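Local coordinates for protein ribonucleoside-diphosphate reductase small chain 2 (Saccharomyces cerevisiae, PDB 1JK0) that forms a small subunit of the yeast ribonucleotide reductase that makes deoxyribonucleotides, and is required for folding of the other small subunit and for assembly with the large subunits, at residues 18-27 and 230-238; 100-108 and 175-185. All coordinates share one frame; numbering follows the deposited sequence.

Contact 1 of 2, residues 18-27 and 230-238; sequences MKEAEKDEIL and LFAHLRTKP
The side chains of R235 and E25 lie alongside and point opposite ways, and the arginine can be followed outward from its backbone. Its CB lies 3.4 Å from E25 OE2, and its CG passes 3.8 Å from E25 OE1. CG is anti to the carbonyl carbon (chi1 -68°), and the chain then runs extended to NE. That course takes it away from the carboxylate and along residues 24-26. CD comes within 4.0 Å of D24 O. At the tip, NH1 faces the same carbonyl without a good bonding angle, while CG2 of I26 lies over one guanidinium face, 3.2 Å from NH2.

The carboxylate of E25 is used mainly on the 235-236 backbone, with the T236 hydroxyl added. OE1 uses its syn lone pair to accept R235 N at 2.9 Å, with an N-H...O angle of 164°. OE2 takes both T236 N and T236 OG1, each at 3.0 Å, and a water that also bonds T236 O. With an alanine in place of E25, the amides of R235 and T236 and the T236 hydroxyl would probably lose their shared acceptor.

Apolar contacts flank the carboxylate. M18 CG meets T236 CG2 at 3.5 Å, and L27 CD2 packs on L234 CD1. One carboxylate accepts two consecutive peptide N-H groups, and in this way the N-terminal arm holds the turn after helix 207-232 at the rim of the ferritin-like helical fold.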
loop_
_atom_site.group_PDB
_atom_site.type_symbol
_atom_site.label_atom_id
_atom_site.label_comp_id
_atom_site.label_asym_id
_atom_site.label_seq_id
_atom_site.Cartn_x
_atom_site.Cartn_y
_atom_site.Cartn_z
ATOM N N MET B 18 8.756 17.573 26.779
ATOM C CA MET B 18 8.958 16.721 25.616
ATOM C C MET B 18 7.754 16.887 24.683
ATOM O O MET B 18 7.898 16.943 23.463
ATOM C CB MET B 18 9.100 15.266 26.057
ATOM C CG MET B 18 10.020 14.446 25.172
ATOM S SD MET B 18 10.362 12.764 25.775
ATOM C CE MET B 18 9.616 11.809 24.505
ATOM N N LYS B 19 6.563 16.976 25.265
ATOM C CA LYS B 19 5.344 17.155 24.484
ATOM C C LYS B 19 5.446 18.419 23.618
ATOM O O LYS B 19 4.965 18.447 22.486
ATOM C CB LYS B 19 4.125 17.280 25.407
ATOM C CG LYS B 19 3.860 16.087 26.330
ATOM C CD LYS B 19 2.813 16.441 27.397
ATOM C CE LYS B 19 2.540 15.283 28.357
ATOM N NZ LYS B 19 1.759 14.167 27.741
ATOM N N GLU B 20 6.064 19.468 24.149
ATOM C CA GLU B 20 6.188 20.706 23.393
ATOM C C GLU B 20 7.393 20.638 22.475
ATOM O O GLU B 20 7.483 21.370 21.489
ATOM C CB GLU B 20 6.349 21.892 24.336
ATOM C CG GLU B 20 5.461 23.062 23.987
ATOM C CD GLU B 20 3.992 22.733 24.192
ATOM O OE1 GLU B 20 3.630 22.334 25.325
ATOM O OE2 GLU B 20 3.204 22.875 23.227
ATOM N N ALA B 21 8.323 19.754 22.817
ATOM C CA ALA B 21 9.539 19.584 22.042
ATOM C C ALA B 21 9.320 18.707 20.810
ATOM O O ALA B 21 9.973 18.902 19.788
ATOM C CB ALA B 21 10.641 18.993 22.920
ATOM N N GLU B 22 8.410 17.745 20.888
ATOM C CA GLU B 22 8.173 16.884 19.740
ATOM C C GLU B 22 7.949 17.666 18.448
ATOM O O GLU B 22 7.798 17.075 17.387
ATOM C CB GLU B 22 6.978 15.965 19.988
ATOM C CG GLU B 22 7.174 14.993 21.121
ATOM C CD GLU B 22 6.153 13.874 21.099
ATOM O OE1 GLU B 22 4.952 14.151 20.885
ATOM O OE2 GLU B 22 6.554 12.713 21.307
ATOM N N LYS B 23 7.931 18.990 18.525
ATOM C CA LYS B 23 7.714 19.790 17.326
ATOM C C LYS B 23 9.015 20.028 16.570
ATOM O O LYS B 23 9.007 20.227 15.357
ATOM C CB LYS B 23 7.074 21.126 17.697
ATOM C CG LYS B 23 6.067 21.631 16.683
ATOM C CD LYS B 23 5.126 22.638 17.342
ATOM C CE LYS B 23 4.063 23.156 16.382
ATOM N NZ LYS B 23 3.098 24.056 17.074
ATOM N N ASP B 24 10.132 20.009 17.285
ATOM C CA ASP B 24 11.426 20.217 16.649
ATOM C C ASP B 24 11.898 18.920 16.018
ATOM O O ASP B 24 12.894 18.918 15.298
ATOM C CB ASP B 24 12.492 20.681 17.655
ATOM C CG ASP B 24 12.001 21.792 18.557
ATOM O OD1 ASP B 24 11.184 22.615 18.086
ATOM O OD2 ASP B 24 12.443 21.850 19.730
ATOM N N GLU B 25 11.207 17.815 16.296
ATOM C CA GLU B 25 11.602 16.529 15.722
ATOM C C GLU B 25 11.341 16.532 14.212
ATOM O O GLU B 25 10.195 16.489 13.758
ATOM C CB GLU B 25 10.838 15.372 16.376
ATOM C CG GLU B 25 11.049 15.194 17.884
ATOM C CD GLU B 25 12.497 14.900 18.295
ATOM O OE1 GLU B 25 13.265 14.314 17.501
ATOM O OE2 GLU B 25 12.861 15.246 19.440
ATOM N N ILE B 26 12.425 16.594 13.448
ATOM C CA ILE B 26 12.380 16.607 11.991
ATOM C C ILE B 26 11.708 15.337 11.486
ATOM O O ILE B 26 11.127 15.305 10.406
ATOM C CB ILE B 26 13.811 16.677 11.410
ATOM C CG1 ILE B 26 14.553 15.372 11.706
ATOM C CG2 ILE B 26 14.579 17.821 12.043
ATOM C CD1 ILE B 26 15.946 15.308 11.132
ATOM N N LEU B 27 11.804 14.291 12.297
ATOM C CA LEU B 27 11.238 12.985 12.001
ATOM C C LEU B 27 9.720 13.072 11.939
ATOM O O LEU B 27 9.099 12.596 10.998
ATOM C CB LEU B 27 11.663 12.007 13.099
ATOM C CG LEU B 27 12.030 10.574 12.726
ATOM C CD1 LEU B 27 13.118 10.578 11.682
ATOM C CD2 LEU B 27 12.485 9.837 13.962
ATOM N N LEU B 230 14.406 4.460 14.746
ATOM C CA LEU B 230 13.689 5.728 14.761
ATOM C C LEU B 230 14.017 6.409 16.076
ATOM O O LEU B 230 14.555 7.521 16.102
ATOM C CB LEU B 230 12.181 5.506 14.643
ATOM C CG LEU B 230 11.758 4.950 13.283
ATOM C CD1 LEU B 230 10.259 4.783 13.247
ATOM C CD2 LEU B 230 12.224 5.890 12.178
ATOM N N PHE B 231 13.708 5.721 17.169
ATOM C CA PHE B 231 13.983 6.247 18.494
ATOM C C PHE B 231 15.368 6.903 18.509
ATOM O O PHE B 231 15.512 8.074 18.864
ATOM C CB PHE B 231 13.949 5.119 19.526
ATOM C CG PHE B 231 14.072 5.598 20.943
ATOM C CD1 PHE B 231 12.966 6.110 21.616
ATOM C CD2 PHE B 231 15.299 5.566 21.594
ATOM C CE1 PHE B 231 13.080 6.582 22.915
ATOM C CE2 PHE B 231 15.429 6.035 22.891
ATOM C CZ PHE B 231 14.320 6.545 23.556
ATOM N N ALA B 232 16.379 6.145 18.103
ATOM C CA ALA B 232 17.743 6.649 18.079
ATOM C C ALA B 232 17.856 8.023 17.443
ATOM O O ALA B 232 18.663 8.842 17.864
ATOM C CB ALA B 232 18.635 5.677 17.351
ATOM N N HIS B 233 17.044 8.293 16.434
ATOM C CA HIS B 233 17.119 9.584 15.769
ATOM C C HIS B 233 16.274 10.672 16.410
ATOM O O HIS B 233 16.130 11.760 15.865
ATOM C CB HIS B 233 16.765 9.416 14.291
ATOM C CG HIS B 233 17.732 8.547 13.554
ATOM N ND1 HIS B 233 18.872 8.046 14.147
ATOM C CD2 HIS B 233 17.732 8.078 12.285
ATOM C CE1 HIS B 233 19.530 7.303 13.278
ATOM N NE2 HIS B 233 18.860 7.306 12.138
ATOM N N LEU B 234 15.724 10.382 17.578
ATOM C CA LEU B 234 14.907 11.352 18.283
ATOM C C LEU B 234 15.820 12.267 19.091
ATOM O O LEU B 234 16.670 11.794 19.848
ATOM C CB LEU B 234 13.928 10.623 19.196
ATOM C CG LEU B 234 12.434 10.848 18.957
ATOM C CD1 LEU B 234 12.109 10.985 17.473
ATOM C CD2 LEU B 234 11.694 9.688 19.579
ATOM N N ARG B 235 15.642 13.574 18.919
ATOM C CA ARG B 235 16.449 14.583 19.601
ATOM C C ARG B 235 16.185 14.687 21.100
ATOM O O ARG B 235 17.079 15.017 21.888
ATOM C CB ARG B 235 16.188 15.935 18.972
ATOM C CG ARG B 235 16.691 16.049 17.574
ATOM C CD ARG B 235 16.090 17.274 16.957
ATOM N NE ARG B 235 16.653 17.572 15.656
ATOM C CZ ARG B 235 16.381 18.684 14.995
ATOM N NH1 ARG B 235 15.554 19.574 15.528
ATOM N NH2 ARG B 235 16.946 18.915 13.820
ATOM N N THR B 236 14.941 14.413 21.471
ATOM C CA THR B 236 14.485 14.468 22.850
ATOM C C THR B 236 14.070 13.059 23.271
ATOM O O THR B 236 13.001 12.581 22.881
ATOM C CB THR B 236 13.254 15.391 22.964
ATOM O OG1 THR B 236 13.421 16.510 22.090
ATOM C CG2 THR B 236 13.077 15.887 24.382
ATOM N N LYS B 237 14.911 12.387 24.048
ATOM C CA LYS B 237 14.582 11.046 24.514
ATOM C C LYS B 237 13.773 11.194 25.804
ATOM O O LYS B 237 13.861 12.211 26.481
ATOM C CB LYS B 237 15.857 10.261 24.804
ATOM C CG LYS B 237 16.882 10.237 23.675
ATOM C CD LYS B 237 16.566 9.160 22.656
ATOM C CE LYS B 237 17.797 8.799 21.830
ATOM N NZ LYS B 237 18.344 9.970 21.090
ATOM N N PRO B 238 12.955 10.194 26.146
ATOM C CA PRO B 238 12.164 10.283 27.378
ATOM C C PRO B 238 13.070 9.835 28.521
ATOM O O PRO B 238 14.195 9.399 28.268
ATOM C CB PRO B 238 11.028 9.313 27.120
ATOM C CG PRO B 238 11.737 8.217 26.368
ATOM C CD PRO B 238 12.622 8.973 25.393
HETATM O O HOH W 1 10.962 14.151 21.328
#

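Contact 2 of 2, residues 100-108 and 175-185; sequences LIENFSAQL and YAERLVAFAAK
F104 stacks face to face on F182 where helices 101-107 and 175-188 pack in the helical, ferritin-like fold of the reductase small chain. The two helix segments run roughly antiparallel, at 143°, and their axes come no closer than 11.9 Å. Large side chains bridge that spacing.

The tight part is built round F104. Its ring centre lies 4.2 Å from that of F182, with the planes tilted by only 19°. F182 CD1 sits over the middle of the F104 ring, whereas F104 CE1 meets the F182 face nearer its rim. CG of F182 lies opposite its backbone N (chi1 -166°), and the ring reaches across to helix 101-107. F104 CZ also approaches F182 CB at 3.5 Å. At the edge of the F104 ring stand the carbonyl of R178 and the methyl L179 CD1, the latter 3.5 Å from F104 CE2. I101 closes on the edge of the second ring, its CG1 3.8 Å from F182 CZ.

The contact is looser at the partly exposed L100 and K185 end, where L100 CD1 only brushes K185 CD, at 4.4 Å. At the other end polar groups replace the rings. Q107 and R178 are partly exposed there but hydrogen-bonded. The chain of R178 bends at chi3, and its guanidinium comes nearly coplanar with the amide of Q107. A bond from NH1 to S173 OG gives the same group a second tie. Across the contact, R178 NH2 donates to an in-plane lone pair of Q107 OE1 at 2.7 Å.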
loop_
_atom_site.group_PDB
_atom_site.type_symbol
_atom_site.label_atom_id
_atom_site.label_comp_id
_atom_site.label_asym_id
_atom_site.label_seq_id
_atom_site.Cartn_x
_atom_site.Cartn_y
_atom_site.Cartn_z
ATOM N N LEU B 100 -2.261 -0.872 14.096
ATOM C CA LEU B 100 -1.616 0.276 14.717
ATOM C C LEU B 100 -0.378 0.691 13.934
ATOM O O LEU B 100 0.031 1.858 13.981
ATOM C CB LEU B 100 -1.240 -0.025 16.175
ATOM C CG LEU B 100 -0.150 -1.035 16.522
ATOM C CD1 LEU B 100 0.147 -0.966 18.023
ATOM C CD2 LEU B 100 -0.589 -2.431 16.127
ATOM N N ILE B 101 0.213 -0.267 13.217
ATOM C CA ILE B 101 1.374 -0.006 12.368
ATOM C C ILE B 101 1.040 1.178 11.465
ATOM O O ILE B 101 1.915 1.932 11.060
ATOM C CB ILE B 101 1.710 -1.239 11.494
ATOM C CG1 ILE B 101 2.143 -2.403 12.389
ATOM C CG2 ILE B 101 2.820 -0.911 10.515
ATOM C CD1 ILE B 101 2.544 -3.659 11.638
ATOM N N GLU B 102 -0.241 1.328 11.154
ATOM C CA GLU B 102 -0.729 2.426 10.325
ATOM C C GLU B 102 -0.566 3.781 11.032
ATOM O O GLU B 102 -0.233 4.789 10.406
ATOM C CB GLU B 102 -2.210 2.228 10.001
ATOM C CG GLU B 102 -2.538 1.278 8.867
ATOM C CD GLU B 102 -2.334 -0.169 9.231
ATOM O OE1 GLU B 102 -2.463 -0.511 10.429
ATOM O OE2 GLU B 102 -2.068 -0.972 8.311
ATOM N N ASN B 103 -0.816 3.804 12.337
ATOM C CA ASN B 103 -0.699 5.040 13.093
ATOM C C ASN B 103 0.732 5.494 13.171
ATOM O O ASN B 103 1.012 6.676 13.012
ATOM C CB ASN B 103 -1.253 4.883 14.510
ATOM C CG ASN B 103 -2.751 4.736 14.531
ATOM O OD1 ASN B 103 -3.455 5.323 13.699
ATOM N ND2 ASN B 103 -3.257 3.958 15.490
ATOM N N PHE B 104 1.636 4.563 13.440
ATOM C CA PHE B 104 3.040 4.912 13.510
ATOM C C PHE B 104 3.494 5.441 12.156
ATOM O O PHE B 104 4.211 6.442 12.065
ATOM C CB PHE B 104 3.886 3.705 13.904
ATOM C CG PHE B 104 3.852 3.399 15.378
ATOM C CD1 PHE B 104 2.748 2.768 15.953
ATOM C CD2 PHE B 104 4.913 3.766 16.194
ATOM C CE1 PHE B 104 2.704 2.508 17.326
ATOM C CE2 PHE B 104 4.881 3.513 17.555
ATOM C CZ PHE B 104 3.773 2.881 18.128
ATOM N N SER B 105 3.043 4.776 11.101
ATOM C CA SER B 105 3.396 5.159 9.738
ATOM C C SER B 105 2.863 6.545 9.383
ATOM O O SER B 105 3.465 7.267 8.590
ATOM C CB SER B 105 2.849 4.113 8.757
ATOM O OG SER B 105 3.242 4.395 7.432
ATOM N N ALA B 106 1.728 6.903 9.973
ATOM C CA ALA B 106 1.100 8.185 9.716
ATOM C C ALA B 106 1.852 9.318 10.416
ATOM O O ALA B 106 1.779 10.480 10.008
ATOM C CB ALA B 106 -0.342 8.151 10.179
ATOM N N GLN B 107 2.591 8.977 11.460
ATOM C CA GLN B 107 3.334 9.975 12.200
ATOM C C GLN B 107 4.719 10.230 11.621
ATOM O O GLN B 107 5.258 11.329 11.738
ATOM C CB GLN B 107 3.447 9.531 13.645
ATOM C CG GLN B 107 2.119 9.168 14.250
ATOM C CD GLN B 107 2.194 9.038 15.741
ATOM O OE1 GLN B 107 2.476 10.010 16.433
ATOM N NE2 GLN B 107 1.948 7.834 16.252
ATOM N N LEU B 108 5.290 9.206 11.002
ATOM C CA LEU B 108 6.610 9.293 10.399
ATOM C C LEU B 108 6.485 9.961 9.027
ATOM O O LEU B 108 6.163 9.299 8.037
ATOM C CB LEU B 108 7.171 7.886 10.265
ATOM C CG LEU B 108 8.650 7.783 9.927
ATOM C CD1 LEU B 108 9.491 8.542 10.930
ATOM C CD2 LEU B 108 9.029 6.332 9.902
ATOM N N TYR B 175 5.615 10.285 21.474
ATOM C CA TYR B 175 6.107 9.480 20.357
ATOM C C TYR B 175 7.242 8.539 20.735
ATOM O O TYR B 175 7.208 7.343 20.420
ATOM C CB TYR B 175 6.561 10.390 19.218
ATOM C CG TYR B 175 7.065 9.634 18.012
ATOM C CD1 TYR B 175 6.232 8.763 17.319
ATOM C CD2 TYR B 175 8.382 9.775 17.574
ATOM C CE1 TYR B 175 6.693 8.048 16.225
ATOM C CE2 TYR B 175 8.852 9.065 16.479
ATOM C CZ TYR B 175 8.000 8.203 15.809
ATOM O OH TYR B 175 8.451 7.499 14.721
ATOM N N ALA B 176 8.254 9.080 21.404
ATOM C CA ALA B 176 9.383 8.265 21.812
ATOM C C ALA B 176 8.878 7.106 22.651
ATOM O O ALA B 176 9.327 5.977 22.484
ATOM C CB ALA B 176 10.369 9.094 22.602
ATOM N N GLU B 177 7.939 7.390 23.552
ATOM C CA GLU B 177 7.373 6.357 24.403
ATOM C C GLU B 177 6.678 5.285 23.573
ATOM O O GLU B 177 7.040 4.101 23.646
ATOM C CB GLU B 177 6.392 6.971 25.400
ATOM C CG GLU B 177 7.081 7.668 26.563
ATOM C CD GLU B 177 6.116 8.405 27.472
ATOM O OE1 GLU B 177 6.594 9.018 28.451
ATOM O OE2 GLU B 177 4.891 8.376 27.206
ATOM N N ARG B 178 5.692 5.700 22.780
ATOM C CA ARG B 178 4.955 4.772 21.927
ATOM C C ARG B 178 5.924 3.913 21.124
ATOM O O ARG B 178 5.636 2.759 20.820
ATOM C CB ARG B 178 4.050 5.529 20.957
ATOM C CG ARG B 178 3.098 6.511 21.608
ATOM C CD ARG B 178 1.954 6.862 20.670
ATOM N NE ARG B 178 2.253 7.943 19.731
ATOM C CZ ARG B 178 2.285 9.226 20.066
ATOM N NH1 ARG B 178 2.044 9.584 21.317
ATOM N NH2 ARG B 178 2.529 10.151 19.149
ATOM N N LEU B 179 7.071 4.477 20.770
ATOM C CA LEU B 179 8.057 3.722 20.015
ATOM C C LEU B 179 8.590 2.575 20.868
ATOM O O LEU B 179 8.546 1.420 20.457
ATOM C CB LEU B 179 9.197 4.644 19.576
ATOM C CG LEU B 179 9.482 4.794 18.080
ATOM C CD1 LEU B 179 8.223 4.663 17.241
ATOM C CD2 LEU B 179 10.123 6.140 17.868
ATOM N N VAL B 180 9.070 2.888 22.068
ATOM C CA VAL B 180 9.605 1.856 22.958
ATOM C C VAL B 180 8.563 0.752 23.213
ATOM O O VAL B 180 8.883 -0.437 23.189
ATOM C CB VAL B 180 10.068 2.467 24.303
ATOM C CG1 VAL B 180 10.668 1.385 25.181
ATOM C CG2 VAL B 180 11.097 3.562 24.050
ATOM N N ALA B 181 7.315 1.145 23.444
ATOM C CA ALA B 181 6.249 0.172 23.672
ATOM C C ALA B 181 6.085 -0.705 22.439
ATOM O O ALA B 181 6.020 -1.934 22.533
ATOM C CB ALA B 181 4.940 0.885 23.965
ATOM N N PHE B 182 6.015 -0.060 21.280
ATOM C CA PHE B 182 5.850 -0.766 20.020
ATOM C C PHE B 182 6.903 -1.870 19.873
ATOM O O PHE B 182 6.581 -2.991 19.479
ATOM C CB PHE B 182 5.946 0.220 18.848
ATOM C CG PHE B 182 5.468 -0.344 17.543
ATOM C CD1 PHE B 182 6.108 -0.016 16.354
ATOM C CD2 PHE B 182 4.365 -1.204 17.499
ATOM C CE1 PHE B 182 5.660 -0.537 15.135
ATOM C CE2 PHE B 182 3.909 -1.728 16.286
ATOM C CZ PHE B 182 4.558 -1.394 15.103
ATOM N N ALA B 183 8.154 -1.556 20.207
ATOM C CA ALA B 183 9.236 -2.536 20.115
ATOM C C ALA B 183 9.031 -3.686 21.094
ATOM O O ALA B 183 9.375 -4.835 20.800
ATOM C CB ALA B 183 10.578 -1.873 20.378
ATOM N N ALA B 184 8.498 -3.360 22.270
ATOM C CA ALA B 184 8.214 -4.365 23.283
ATOM C C ALA B 184 7.245 -5.324 22.627
ATOM O O ALA B 184 7.486 -6.524 22.575
ATOM C CB ALA B 184 7.562 -3.720 24.502
ATOM N N LYS B 185 6.158 -4.764 22.102
ATOM C CA LYS B 185 5.123 -5.546 21.432
ATOM C C LYS B 185 5.612 -6.298 20.198
ATOM O O LYS B 185 4.978 -7.260 19.746
ATOM C CB LYS B 185 3.956 -4.661 20.989
ATOM C CG LYS B 185 2.885 -5.500 20.318
ATOM C CD LYS B 185 1.875 -4.715 19.529
ATOM C CE LYS B 185 1.038 -5.672 18.700
ATOM N NZ LYS B 185 1.906 -6.565 17.863
#

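The centres of contact 1 and contact 2 lie 13 Å apart, on the same side of the chain's centre. Along the sequence the segments come in the order 18-27, 100-108, 175-185, 230-238, so contact 1 spans contact 2. Helix 175-188 joins them. At its start, A176 packs against M18 and L234, and Y175 N probably bonds E22 OE2. Y175 also touches L230, near the end of helix 207-232, whose preceding turns flank F182 and A183. Contact 1 thus ties the N-terminal arm to the margin of the helical fold. Contact 2 lies deeper, with K185 about 11 Å from the predicted active-site Y131, side chain to side chain.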